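PDB 2NLZ: cephalosporin acylase from Bacillus halodurans, which probably cleaves amide bonds as an N-terminal nucleophile hydrolase of the gamma-glutamyltranspeptidase family, perhaps removing acyl side chains from cephalosporins. Local coordinates for residues D[116-121]-D[399-404]; D[376-381]-D[418-423]. The protein carries 1 engineered substitution. One frame throughout, in Å; residues are numbered along the deposited sequence.

Contact 1 of 2, residues D[116-121]-D[399-404]; sequences PVTVPG and HNFSLD
P116 meets H399 through the simplest part of each residue. The CB corner of the proline ring comes to 3.9 Å from the backbone N of H399, and its CB stands 4.3 Å from the CB of H399. Their alpha carbons are the closest pair between the two segments, 5.2 Å apart. The imidazole takes little share in this: with CG anti to the backbone N (chi1 -178°), the ring of H399 leads off from 116-121, and its ND1 makes a weak hydrogen bond to the carbonyl of L109. A backbone hydrogen bond between P116 and G398 ties the loops together immediately beside this packed corner, and a weak bond from Q395 NE2 to the carbonyl of T118 adds to it.

The second touch is looser. T118 turns its methyl, CG2, to the rim of F401, 4.2 Å from CE2 and close to the plane of the ring, an edge approach rather than a stack. The threonine torsion (chi1 63°) sets OG1 between the backbone N and the carbonyl carbon, leaving CG2 to point to the phenyl group. Beyond F401 the chain departs from its partner and the surroundings open up: S402 and L403 are partly exposed, and D404 is exposed and poorly ordered. Within that outer turn D404 N gives S402 OG a weak bond of 3.3 Å.

Here two loops, one leading into helix 122-133 and the other running on from the end of a 3-10 segment at 399-400, are joined by a small seam of 114 Å². Its chemistry is van der Waals contact, with polar ties supplied by neighbouring residues. Such contacts impose little direction, so the relative placement of the loops probably owes more to those flanking bonds.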
ATOM      1  N   PRO D 116      34.408 -17.729  25.419  1.00 44.57           N
ATOM      2  CA  PRO D 116      32.961 -17.955  25.553  1.00 44.24           C
ATOM      3  C   PRO D 116      32.449 -19.289  25.002  1.00 43.41           C
ATOM      4  O   PRO D 116      31.239 -19.489  24.917  1.00 47.75           O
ATOM      5  CB  PRO D 116      32.370 -16.822  24.713  1.00 40.97           C
ATOM      6  CG  PRO D 116      33.349 -16.678  23.605  1.00 34.81           C
ATOM      7  CD  PRO D 116      34.708 -16.945  24.206  1.00 42.98           C
ATOM      8  N   VAL D 117      33.356 -20.182  24.618  1.00 42.40           N
ATOM      9  CA  VAL D 117      32.975 -21.483  24.068  1.00 34.59           C
ATOM     10  C   VAL D 117      32.522 -22.466  25.154  1.00 28.37           C
ATOM     11  O   VAL D 117      33.278 -22.771  26.075  1.00 33.83           O
ATOM     12  CB  VAL D 117      34.140 -22.111  23.281  1.00 34.13           C
ATOM     13  CG1 VAL D 117      33.715 -23.440  22.674  1.00 21.27           C
ATOM     14  CG2 VAL D 117      34.641 -21.152  22.202  1.00 21.35           C
ATOM     15  N   THR D 118      31.284 -22.944  25.040  1.00 21.00           N
ATOM     16  CA  THR D 118      30.778 -24.047  25.864  1.00 25.86           C
ATOM     17  C   THR D 118      30.749 -25.321  25.018  1.00 26.84           C
ATOM     18  O   THR D 118      30.891 -25.236  23.797  1.00 23.94           O
ATOM     19  CB  THR D 118      29.366 -23.743  26.409  1.00 26.60           C
ATOM     20  OG1 THR D 118      28.428 -23.610  25.328  1.00 26.43           O
ATOM     21  CG2 THR D 118      29.397 -22.473  27.214  1.00  2.00           C
ATOM     22  N   VAL D 119      30.557 -26.489  25.634  1.00 24.76           N
ATOM     23  CA  VAL D 119      30.567 -27.729  24.842  1.00 31.37           C
ATOM     24  C   VAL D 119      29.429 -27.744  23.822  1.00 32.78           C
ATOM     25  O   VAL D 119      28.272 -27.503  24.171  1.00 34.36           O
ATOM     26  CB  VAL D 119      30.640 -29.070  25.681  1.00 34.68           C
ATOM     27  CG1 VAL D 119      31.894 -29.104  26.518  1.00 37.82           C
ATOM     28  CG2 VAL D 119      29.436 -29.277  26.568  1.00 40.08           C
ATOM     29  N   PRO D 120      29.780 -27.944  22.538  1.00 26.93           N
ATOM     30  CA  PRO D 120      28.803 -28.075  21.470  1.00 26.35           C
ATOM     31  C   PRO D 120      27.937 -29.306  21.679  1.00 28.59           C
ATOM     32  O   PRO D 120      28.436 -30.422  21.600  1.00 28.97           O
ATOM     33  CB  PRO D 120      29.673 -28.269  20.224  1.00 24.84           C
ATOM     34  CG  PRO D 120      30.987 -27.721  20.576  1.00 22.12           C
ATOM     35  CD  PRO D 120      31.158 -28.021  22.026  1.00 24.60           C
ATOM     36  N   GLY D 121      26.650 -29.098  21.941  1.00 30.48           N
ATOM     37  CA  GLY D 121      25.729 -30.206  22.190  1.00 23.64           C
ATOM     38  C   GLY D 121      24.994 -30.827  21.003  1.00 31.18           C
ATOM     39  O   GLY D 121      24.399 -31.908  21.127  1.00 30.57           O
ATOM     40  N   HIS D 399      28.835 -16.597  26.240  1.00 34.14           N
ATOM     41  CA  HIS D 399      28.673 -15.146  26.303  1.00 33.95           C
ATOM     42  C   HIS D 399      27.385 -14.726  27.038  1.00 37.48           C
ATOM     43  O   HIS D 399      27.296 -13.603  27.540  1.00 37.65           O
ATOM     44  CB  HIS D 399      28.713 -14.561  24.892  1.00 34.94           C
ATOM     45  CG  HIS D 399      28.591 -13.069  24.842  1.00 39.12           C
ATOM     46  ND1 HIS D 399      29.674 -12.231  24.996  1.00 44.57           N
ATOM     47  CD2 HIS D 399      27.518 -12.268  24.639  1.00 51.13           C
ATOM     48  CE1 HIS D 399      29.273 -10.977  24.891  1.00 47.59           C
ATOM     49  NE2 HIS D 399      27.971 -10.973  24.676  1.00 59.32           N
ATOM     50  N   ASN D 400      26.415 -15.640  27.115  1.00 32.24           N
ATOM     51  CA  ASN D 400      25.139 -15.406  27.805  1.00 35.13           C
ATOM     52  C   ASN D 400      25.239 -15.393  29.333  1.00 36.61           C
ATOM     53  O   ASN D 400      24.347 -14.879  30.016  1.00 36.07           O
ATOM     54  CB  ASN D 400      24.095 -16.448  27.374  1.00 37.23           C
ATOM     55  CG  ASN D 400      23.267 -16.003  26.181  1.00 39.13           C
ATOM     56  OD1 ASN D 400      22.692 -14.912  26.178  1.00 47.79           O
ATOM     57  ND2 ASN D 400      23.192 -16.856  25.164  1.00 36.78           N
ATOM     58  N   PHE D 401      26.315 -15.973  29.862  1.00 42.40           N
ATOM     59  CA  PHE D 401      26.535 -16.044  31.303  1.00 43.41           C
ATOM     60  C   PHE D 401      26.749 -14.660  31.897  1.00 44.87           C
ATOM     61  O   PHE D 401      27.374 -13.799  31.278  1.00 47.09           O
ATOM     62  CB  PHE D 401      27.768 -16.896  31.619  1.00 41.01           C
ATOM     63  CG  PHE D 401      27.517 -18.388  31.628  1.00 39.73           C
ATOM     64  CD1 PHE D 401      26.699 -18.969  32.591  1.00 36.75           C
ATOM     65  CD2 PHE D 401      28.148 -19.217  30.703  1.00 30.50           C
ATOM     66  CE1 PHE D 401      26.488 -20.336  32.616  1.00 39.10           C
ATOM     67  CE2 PHE D 401      27.946 -20.589  30.720  1.00 33.57           C
ATOM     68  CZ  PHE D 401      27.110 -21.150  31.678  1.00 36.72           C
ATOM     69  N   SER D 402      26.239 -14.458  33.107  1.00 51.16           N
ATOM     70  CA  SER D 402      26.455 -13.217  33.838  1.00 50.82           C
ATOM     71  C   SER D 402      27.700 -13.344  34.700  1.00 51.90           C
ATOM     72  O   SER D 402      28.014 -14.425  35.195  1.00 48.73           O
ATOM     73  CB  SER D 402      25.241 -12.902  34.720  1.00 53.33           C
ATOM     74  OG  SER D 402      25.347 -11.621  35.325  1.00 56.25           O
ATOM     75  N   LEU D 403      28.413 -12.237  34.872  1.00 56.75           N
ATOM     76  CA  LEU D 403      29.575 -12.218  35.753  1.00 62.99           C
ATOM     77  C   LEU D 403      29.279 -11.502  37.075  1.00 70.14           C
ATOM     78  O   LEU D 403      30.183 -11.222  37.867  1.00 67.67           O
ATOM     79  CB  LEU D 403      30.780 -11.618  35.038  1.00 61.60           C
ATOM     80  CG  LEU D 403      31.299 -12.490  33.892  1.00 58.88           C
ATOM     81  CD1 LEU D 403      32.443 -11.818  33.150  1.00 58.18           C
ATOM     82  CD2 LEU D 403      31.733 -13.854  34.405  1.00 60.23           C
ATOM     83  N   ASP D 404      27.996 -11.217  37.287  1.00 79.78           N
ATOM     84  CA  ASP D 404      27.474 -10.736  38.558  1.00 91.40           C
ATOM     85  C   ASP D 404      27.116 -11.969  39.389  1.00 94.51           C
ATOM     86  O   ASP D 404      26.201 -12.715  39.028  1.00 96.84           O
ATOM     87  CB  ASP D 404      26.243  -9.849  38.317  1.00 96.18           C
ATOM     88  CG  ASP D 404      25.575  -9.386  39.607  1.00 99.37           C
ATOM     89  OD1 ASP D 404      24.336  -9.232  39.601  1.00 99.53           O
ATOM     90  OD2 ASP D 404      26.273  -9.164  40.619  1.00108.78           O
TER

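Contact 2 of 2, residues D[376-381]-D[418-423]; sequences SNYMGF and YHTIIP
S376 OG has two polar neighbours, both weakly held: the backbone N of Y378, 2.7 Å away with an N-H...O angle of only 125°, and OG1 of T358. The hydroxyl can reach them because OG lies anti to the backbone N (chi1 170°). While its oxygen is occupied in this way, the CB of S376 faces 418-423 and packs on I421, whose CG1 lies 3.7 Å from that CB. The isoleucine presents its long branch, CG1 and CD1, in an extended form (chi2 -177°) that lays CD1 alongside the start of 376-381. One residue thus serves two chemistries, polar through OG and apolar through CB.

Farther along, Y378 and T420 cross at about a right angle. OG1 of T420 stands 4.1 Å from CD1 of the tyrosine ring, approaching obliquely in van der Waals contact, and the real polar partner of this hydroxyl is R397, whose NH1 is hydrogen-bonded to it. One face of the Y378 ring is covered by its own neighbour, with M379 CG 3.7 Å above the plane and offset toward the rim.

The turn is braced from within and by its neighbours. N377 ND2 donates to F381 O over 2.7 Å, from above the carbonyl plane, and also to the carbonyl of A393, so one amide ties F381 to strand 392-393. N377 OD1 in turn bonds to S70.

T358 is the first residue modelled after the gap at 354-357, a position consistent with the new N-terminus that autoprocessing creates in this family, although the gap alone does not show cleavage. The contact itself implies a mixed backing, apolar from I421 and, from T420, a hydroxyl already engaged with R397.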
ATOM      1  N   SER D 376      22.037 -23.495  16.996  1.00 26.72           N
ATOM      2  CA  SER D 376      22.757 -22.239  16.802  1.00 32.00           C
ATOM      3  C   SER D 376      24.176 -22.223  17.380  1.00 32.77           C
ATOM      4  O   SER D 376      24.485 -22.930  18.336  1.00 35.61           O
ATOM      5  CB  SER D 376      21.942 -21.084  17.392  1.00 32.68           C
ATOM      6  OG  SER D 376      22.663 -19.871  17.446  1.00 40.91           O
ATOM      7  N   ASN D 377      25.024 -21.393  16.772  1.00 32.13           N
ATOM      8  CA  ASN D 377      26.324 -21.032  17.315  1.00 28.38           C
ATOM      9  C   ASN D 377      26.248 -19.754  18.147  1.00 31.50           C
ATOM     10  O   ASN D 377      27.260 -19.105  18.402  1.00 33.49           O
ATOM     11  CB  ASN D 377      27.323 -20.852  16.179  1.00 30.41           C
ATOM     12  CG  ASN D 377      28.180 -22.080  15.965  1.00 32.95           C
ATOM     13  OD1 ASN D 377      27.920 -23.124  16.548  1.00 27.83           O
ATOM     14  ND2 ASN D 377      29.221 -21.956  15.133  1.00 30.07           N
ATOM     15  N   TYR D 378      25.033 -19.424  18.579  1.00 33.84           N
ATOM     16  CA  TYR D 378      24.689 -18.138  19.186  1.00 34.40           C
ATOM     17  C   TYR D 378      24.922 -16.979  18.216  1.00 34.55           C
ATOM     18  O   TYR D 378      24.082 -16.726  17.353  1.00 45.36           O
ATOM     19  CB  TYR D 378      25.371 -17.943  20.540  1.00 35.49           C
ATOM     20  CG  TYR D 378      24.914 -16.725  21.298  1.00 43.87           C
ATOM     21  CD1 TYR D 378      23.568 -16.355  21.333  1.00 40.52           C
ATOM     22  CD2 TYR D 378      25.825 -15.943  21.998  1.00 45.27           C
ATOM     23  CE1 TYR D 378      23.151 -15.224  22.037  1.00 41.82           C
ATOM     24  CE2 TYR D 378      25.416 -14.820  22.708  1.00 44.29           C
ATOM     25  CZ  TYR D 378      24.083 -14.467  22.721  1.00 35.08           C
ATOM     26  OH  TYR D 378      23.688 -13.354  23.424  1.00 35.57           O
ATOM     27  N   MET D 379      26.051 -16.293  18.322  1.00 38.00           N
ATOM     28  CA  MET D 379      26.283 -15.133  17.470  1.00 38.28           C
ATOM     29  C   MET D 379      26.862 -15.472  16.094  1.00 36.19           C
ATOM     30  O   MET D 379      28.079 -15.568  15.933  1.00 43.63           O
ATOM     31  CB  MET D 379      27.156 -14.110  18.186  1.00 41.83           C
ATOM     32  CG  MET D 379      26.435 -13.408  19.303  1.00 44.43           C
ATOM     33  SD  MET D 379      27.461 -12.229  20.180  1.00 41.17           S
ATOM     34  CE  MET D 379      26.218 -11.341  21.120  1.00 61.41           C
ATOM     35  N   GLY D 380      25.982 -15.639  15.109  1.00 33.27           N
ATOM     36  CA  GLY D 380      26.392 -15.848  13.730  1.00 36.59           C
ATOM     37  C   GLY D 380      27.249 -17.085  13.565  1.00 38.51           C
ATOM     38  O   GLY D 380      26.790 -18.200  13.793  1.00 41.42           O
ATOM     39  N   PHE D 381      28.506 -16.877  13.179  1.00 41.80           N
ATOM     40  CA  PHE D 381      29.476 -17.957  13.041  1.00 37.96           C
ATOM     41  C   PHE D 381      29.886 -18.515  14.406  1.00 39.35           C
ATOM     42  O   PHE D 381      30.397 -19.629  14.506  1.00 40.06           O
ATOM     43  CB  PHE D 381      30.706 -17.463  12.275  1.00 36.08           C
ATOM     44  CG  PHE D 381      30.554 -17.501  10.781  1.00 38.52           C
ATOM     45  CD1 PHE D 381      30.827 -18.669  10.066  1.00 43.40           C
ATOM     46  CD2 PHE D 381      30.163 -16.373  10.083  1.00 34.43           C
ATOM     47  CE1 PHE D 381      30.700 -18.715   8.681  1.00 40.40           C
ATOM     48  CE2 PHE D 381      30.033 -16.410   8.698  1.00 37.36           C
ATOM     49  CZ  PHE D 381      30.305 -17.584   7.994  1.00 32.80           C
ATOM     50  N   TYR D 418      21.384 -19.675  30.406  1.00 34.53           N
ATOM     51  CA  TYR D 418      20.219 -19.103  29.753  1.00 34.09           C
ATOM     52  C   TYR D 418      20.435 -19.196  28.251  1.00 35.01           C
ATOM     53  O   TYR D 418      21.415 -18.659  27.720  1.00 37.51           O
ATOM     54  CB  TYR D 418      20.079 -17.639  30.185  1.00 39.75           C
ATOM     55  CG  TYR D 418      18.910 -16.873  29.604  1.00 33.17           C
ATOM     56  CD1 TYR D 418      19.013 -16.230  28.378  1.00 32.18           C
ATOM     57  CD2 TYR D 418      17.711 -16.758  30.302  1.00 34.60           C
ATOM     58  CE1 TYR D 418      17.945 -15.522  27.846  1.00 41.57           C
ATOM     59  CE2 TYR D 418      16.637 -16.049  29.783  1.00 41.25           C
ATOM     60  CZ  TYR D 418      16.762 -15.432  28.553  1.00 44.33           C
ATOM     61  OH  TYR D 418      15.705 -14.725  28.035  1.00 40.00           O
ATOM     62  N   HIS D 419      19.520 -19.887  27.575  1.00 31.64           N
ATOM     63  CA  HIS D 419      19.663 -20.200  26.153  1.00 32.79           C
ATOM     64  C   HIS D 419      18.544 -19.554  25.352  1.00 29.83           C
ATOM     65  O   HIS D 419      17.386 -19.639  25.739  1.00 33.70           O
ATOM     66  CB  HIS D 419      19.642 -21.716  25.950  1.00 29.29           C
ATOM     67  CG  HIS D 419      20.662 -22.207  24.975  1.00 25.84           C
ATOM     68  ND1 HIS D 419      20.492 -22.112  23.611  1.00 34.66           N
ATOM     69  CD2 HIS D 419      21.863 -22.797  25.164  1.00 32.04           C
ATOM     70  CE1 HIS D 419      21.544 -22.627  23.002  1.00 41.44           C
ATOM     71  NE2 HIS D 419      22.393 -23.048  23.921  1.00 34.55           N
ATOM     72  N   THR D 420      18.895 -18.918  24.237  1.00 26.91           N
ATOM     73  CA  THR D 420      17.922 -18.153  23.438  1.00 26.78           C
ATOM     74  C   THR D 420      17.127 -18.983  22.435  1.00 25.27           C
ATOM     75  O   THR D 420      15.987 -18.654  22.106  1.00 25.75           O
ATOM     76  CB  THR D 420      18.598 -17.007  22.670  1.00 31.17           C
ATOM     77  OG1 THR D 420      19.667 -17.530  21.863  1.00 20.59           O
ATOM     78  CG2 THR D 420      19.118 -15.957  23.646  1.00 25.98           C
ATOM     79  N   ILE D 421      17.771 -20.029  21.932  1.00 29.47           N
ATOM     80  CA  ILE D 421      17.185 -21.013  21.054  1.00 27.23           C
ATOM     81  C   ILE D 421      15.972 -21.691  21.688  1.00 31.19           C
ATOM     82  O   ILE D 421      16.084 -22.342  22.734  1.00 39.50           O
ATOM     83  CB  ILE D 421      18.220 -22.083  20.799  1.00 29.07           C
ATOM     84  CG1 ILE D 421      19.196 -21.661  19.727  1.00 18.89           C
ATOM     85  CG2 ILE D 421      17.602 -23.382  20.349  1.00 46.98           C
ATOM     86  CD1 ILE D 421      20.152 -22.803  19.491  1.00 44.19           C
ATOM     87  N   ILE D 422      14.813 -21.546  21.060  1.00 26.23           N
ATOM     88  CA  ILE D 422      13.589 -22.156  21.580  1.00 22.87           C
ATOM     89  C   ILE D 422      12.673 -22.757  20.497  1.00 26.36           C
ATOM     90  O   ILE D 422      12.101 -22.041  19.675  1.00 28.87           O
ATOM     91  CB  ILE D 422      12.787 -21.180  22.522  1.00 25.54           C
ATOM     92  CG1 ILE D 422      12.330 -19.903  21.792  1.00 25.23           C
ATOM     93  CG2 ILE D 422      13.607 -20.826  23.781  1.00 12.06           C
ATOM     94  CD1 ILE D 422      11.282 -19.093  22.554  1.00 16.60           C
ATOM     95  N   PRO D 423      12.543 -24.089  20.495  1.00 23.24           N
ATOM     96  CA  PRO D 423      11.620 -24.731  19.577  1.00 23.61           C
ATOM     97  C   PRO D 423      10.251 -24.845  20.233  1.00 28.57           C
ATOM     98  O   PRO D 423      10.143 -25.184  21.420  1.00 34.23           O
ATOM     99  CB  PRO D 423      12.227 -26.118  19.396  1.00 27.47           C
ATOM    100  CG  PRO D 423      12.952 -26.400  20.695  1.00 34.45           C
ATOM    101  CD  PRO D 423      13.243 -25.060  21.357  1.00 24.19           C
TER

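The centres of contact 1 and contact 2 lie about 11 Å apart, and their segments alternate along the chain: 116-121, 376-381, 399-404, 418-423. The last two belong to the same long excursion between strands 392-393 and 424-428, which thereby packs first on the loop before helix 122-133 and then on the turn after strand 370-376. The contacts also touch directly, with H399 CD2 3.8 Å from Y378 CE2 and N400 CB 3.5 Å from Y418 O. Contact 2 is the more central, about 5 Å from the chain centre against 16 Å. Within the gamma-glutamyltranspeptidase fold, the sequence-distant loop 116-121 thus joins three segments close together in the chain.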